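Local coordinates for CurJ (Moorea producens 3L, PDB 5TZ6), which is a polyketide synthase dehydratase domain that probably carries out a vinylogous dehydration in curacin biosynthesis, at residues A[58-63]-A[210-215]. The protein carries 1 engineered substitution. Residues are numbered along the deposited sequence; the frame is centred on the assembly and turned at random.
Sequences LLAAAS and KYQLHP
Q212 lies against the last turns of helix 51-65 and meets three of its residues, L59, A60 and S63. CB of Q212 rests on the CB of L59 at 4.1 Å. Beyond CB the chain bends at chi2 (60°), which brings the amide back over the helix. OE1 of Q212 is 3.5 Å from CA of A60. NE2 of Q212 lies 3.7 Å from CB of S63. These are van der Waals contacts. The amide oxygen has its hydrogen-bond partner elsewhere, at H9 NE2. The S63 hydroxyl, OG, passes 3.7 Å from OE1 of Q212 but gives its proton to the backbone O of A60, one turn back. S63 OG to A60 O is 2.7 Å, and the bond lies in the carbonyl plane, on a lone pair. A leucine in place of Q212 would probably leave H9 NE2 without this acceptor and lose the amide contact over A60 and S63.

The arrangement belongs to the double-hotdog fold of polyketide dehydratases. Helix 51-65 is the long helix of the first hotdog, and 210-215 leads into helix 215-223 of the second. P50, just before the first helix, G51, its first residue, and D219, on the second helix, line the ligand pocket.

L213 follows and makes the apolar part of the contact. CD1 of L59 lies beside its branch, 4.1 Å from CB of L213 and equally near its CG and CD1. The L59 and L213 side chains meet at a slant. F250 of strand 239-250 touches L59, Q212 and L213, while the backbone O of L213 is bonded to S56 OG, earlier on the same helix. Next comes H214, whose ND1 caps the N-terminal end of helix 215-223.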
ATOM      1  N   LEU A  58      14.925  -7.287  -1.386  1.00 45.70           N
ATOM      2  CA  LEU A  58      14.179  -8.285  -2.144  1.00 48.68           C
ATOM      3  C   LEU A  58      14.040  -9.578  -1.355  1.00 51.79           C
ATOM      4  O   LEU A  58      12.999 -10.235  -1.421  1.00 53.97           O
ATOM      5  CB  LEU A  58      14.838  -8.531  -3.495  1.00 43.35           C
ATOM      6  CG  LEU A  58      14.579  -7.352  -4.436  1.00 54.20           C
ATOM      7  CD1 LEU A  58      15.693  -7.189  -5.457  1.00 57.50           C
ATOM      8  CD2 LEU A  58      13.227  -7.520  -5.118  1.00 59.03           C
ATOM      9  N   LEU A  59      15.068  -9.966  -0.596  1.00 52.28           N
ATOM     10  CA  LEU A  59      14.882 -11.117   0.281  1.00 57.16           C
ATOM     11  C   LEU A  59      13.726 -10.882   1.245  1.00 57.41           C
ATOM     12  O   LEU A  59      12.941 -11.800   1.518  1.00 58.26           O
ATOM     13  CB  LEU A  59      16.168 -11.438   1.044  1.00 52.71           C
ATOM     14  CG  LEU A  59      17.357 -11.904   0.197  1.00 52.67           C
ATOM     15  CD1 LEU A  59      18.517 -12.346   1.084  1.00 55.90           C
ATOM     16  CD2 LEU A  59      16.953 -13.011  -0.752  1.00 54.40           C
ATOM     17  N   ALA A  60      13.597  -9.661   1.770  1.00 53.08           N
ATOM     18  CA  ALA A  60      12.444  -9.365   2.621  1.00 51.34           C
ATOM     19  C   ALA A  60      11.129  -9.577   1.870  1.00 61.75           C
ATOM     20  O   ALA A  60      10.244 -10.317   2.332  1.00 67.25           O
ATOM     21  CB  ALA A  60      12.536  -7.939   3.158  1.00 47.91           C
ATOM     22  N   ALA A  61      10.981  -8.937   0.705  1.00 56.33           N
ATOM     23  CA  ALA A  61       9.752  -9.102  -0.071  1.00 62.60           C
ATOM     24  C   ALA A  61       9.449 -10.579  -0.308  1.00 57.25           C
ATOM     25  O   ALA A  61       8.328 -11.054  -0.067  1.00 53.46           O
ATOM     26  CB  ALA A  61       9.870  -8.351  -1.400  1.00 59.12           C
ATOM     27  N   ALA A  62      10.451 -11.318  -0.783  1.00 57.11           N
ATOM     28  CA  ALA A  62      10.337 -12.761  -0.928  1.00 60.49           C
ATOM     29  C   ALA A  62       9.759 -13.386   0.331  1.00 64.66           C
ATOM     30  O   ALA A  62       8.814 -14.181   0.269  1.00 66.57           O
ATOM     31  CB  ALA A  62      11.708 -13.356  -1.252  1.00 56.66           C
ATOM     32  N   SER A  63      10.321 -13.038   1.491  1.00 67.88           N
ATOM     33  CA  SER A  63       9.841 -13.630   2.733  1.00 73.49           C
ATOM     34  C   SER A  63       8.396 -13.253   3.016  1.00 73.74           C
ATOM     35  O   SER A  63       7.709 -13.979   3.739  1.00 66.97           O
ATOM     36  CB  SER A  63      10.727 -13.209   3.905  1.00 70.97           C
ATOM     37  OG  SER A  63      10.270 -11.999   4.476  1.00 75.62           O
ATOM     38  N   LYS A 210      15.381 -10.158  12.669  1.00123.79           N
ATOM     39  CA  LYS A 210      14.244  -9.939  11.787  1.00119.49           C
ATOM     40  C   LYS A 210      14.641  -9.911  10.318  1.00108.92           C
ATOM     41  O   LYS A 210      13.774 -10.081   9.453  1.00110.48           O
ATOM     42  CB  LYS A 210      13.539  -8.628  12.151  1.00122.44           C
ATOM     43  CG  LYS A 210      12.187  -8.799  12.834  1.00127.90           C
ATOM     44  CD  LYS A 210      12.337  -9.255  14.275  1.00132.97           C
ATOM     45  CE  LYS A 210      11.022  -9.128  15.030  1.00139.29           C
ATOM     46  NZ  LYS A 210       9.898  -9.806  14.328  1.00136.74           N
ATOM     47  N   TYR A 211      15.921  -9.711  10.021  1.00 99.66           N
ATOM     48  CA  TYR A 211      16.399  -9.709   8.648  1.00 82.77           C
ATOM     49  C   TYR A 211      16.700 -11.126   8.178  1.00 76.49           C
ATOM     50  O   TYR A 211      17.181 -11.962   8.947  1.00 75.42           O
ATOM     51  CB  TYR A 211      17.670  -8.870   8.520  1.00 73.56           C
ATOM     52  CG  TYR A 211      17.503  -7.372   8.669  1.00 72.94           C
ATOM     53  CD1 TYR A 211      17.549  -6.771   9.920  1.00 74.98           C
ATOM     54  CD2 TYR A 211      17.346  -6.553   7.556  1.00 69.20           C
ATOM     55  CE1 TYR A 211      17.420  -5.397  10.060  1.00 80.09           C
ATOM     56  CE2 TYR A 211      17.212  -5.177   7.689  1.00 70.56           C
ATOM     57  CZ  TYR A 211      17.251  -4.606   8.943  1.00 80.23           C
ATOM     58  OH  TYR A 211      17.122  -3.241   9.086  1.00 86.92           O
ATOM     59  N   GLN A 212      16.422 -11.393   6.901  1.00 65.06           N
ATOM     60  CA  GLN A 212      16.990 -12.578   6.267  1.00 65.85           C
ATOM     61  C   GLN A 212      18.509 -12.458   6.182  1.00 69.05           C
ATOM     62  O   GLN A 212      19.246 -13.286   6.730  1.00 73.09           O
ATOM     63  CB  GLN A 212      16.382 -12.790   4.876  1.00 60.49           C
ATOM     64  CG  GLN A 212      14.964 -13.349   4.867  1.00 70.51           C
ATOM     65  CD  GLN A 212      13.970 -12.459   5.580  1.00 75.08           C
ATOM     66  OE1 GLN A 212      13.830 -11.283   5.251  1.00 69.31           O
ATOM     67  NE2 GLN A 212      13.266 -13.018   6.559  1.00 79.81           N
ATOM     68  N   LEU A 213      18.990 -11.432   5.481  1.00 59.09           N
ATOM     69  CA  LEU A 213      20.402 -11.069   5.446  1.00 55.94           C
ATOM     70  C   LEU A 213      20.498  -9.560   5.561  1.00 57.71           C
ATOM     71  O   LEU A 213      19.996  -8.839   4.693  1.00 55.60           O
ATOM     72  CB  LEU A 213      21.091 -11.543   4.164  1.00 54.41           C
ATOM     73  CG  LEU A 213      21.386 -13.027   3.993  1.00 64.39           C
ATOM     74  CD1 LEU A 213      22.203 -13.238   2.734  1.00 62.53           C
ATOM     75  CD2 LEU A 213      22.119 -13.570   5.211  1.00 60.86           C
ATOM     76  N   HIS A 214      21.130  -9.089   6.628  1.00 61.97           N
ATOM     77  CA  HIS A 214      21.251  -7.660   6.849  1.00 43.28           C
ATOM     78  C   HIS A 214      21.938  -7.004   5.654  1.00 47.67           C
ATOM     79  O   HIS A 214      22.881  -7.571   5.087  1.00 48.35           O
ATOM     80  CB  HIS A 214      22.042  -7.386   8.127  1.00 45.82           C
ATOM     81  CG  HIS A 214      21.827  -6.014   8.689  1.00 55.64           C
ATOM     82  ND1 HIS A 214      22.487  -4.903   8.210  1.00 55.29           N
ATOM     83  CD2 HIS A 214      21.031  -5.575   9.693  1.00 57.73           C
ATOM     84  CE1 HIS A 214      22.103  -3.837   8.891  1.00 55.21           C
ATOM     85  NE2 HIS A 214      21.221  -4.218   9.799  1.00 57.92           N
ATOM     86  N   PRO A 215      21.468  -5.840   5.211  1.00 43.20           N
ATOM     87  CA  PRO A 215      22.148  -5.172   4.089  1.00 37.97           C
ATOM     88  C   PRO A 215      23.656  -5.110   4.268  1.00 55.29           C
ATOM     89  O   PRO A 215      24.398  -5.372   3.309  1.00 54.24           O
ATOM     90  CB  PRO A 215      21.508  -3.780   4.067  1.00 42.51           C
ATOM     91  CG  PRO A 215      20.180  -3.940   4.747  1.00 40.37           C
ATOM     92  CD  PRO A 215      20.310  -5.083   5.716  1.00 47.29           C
TER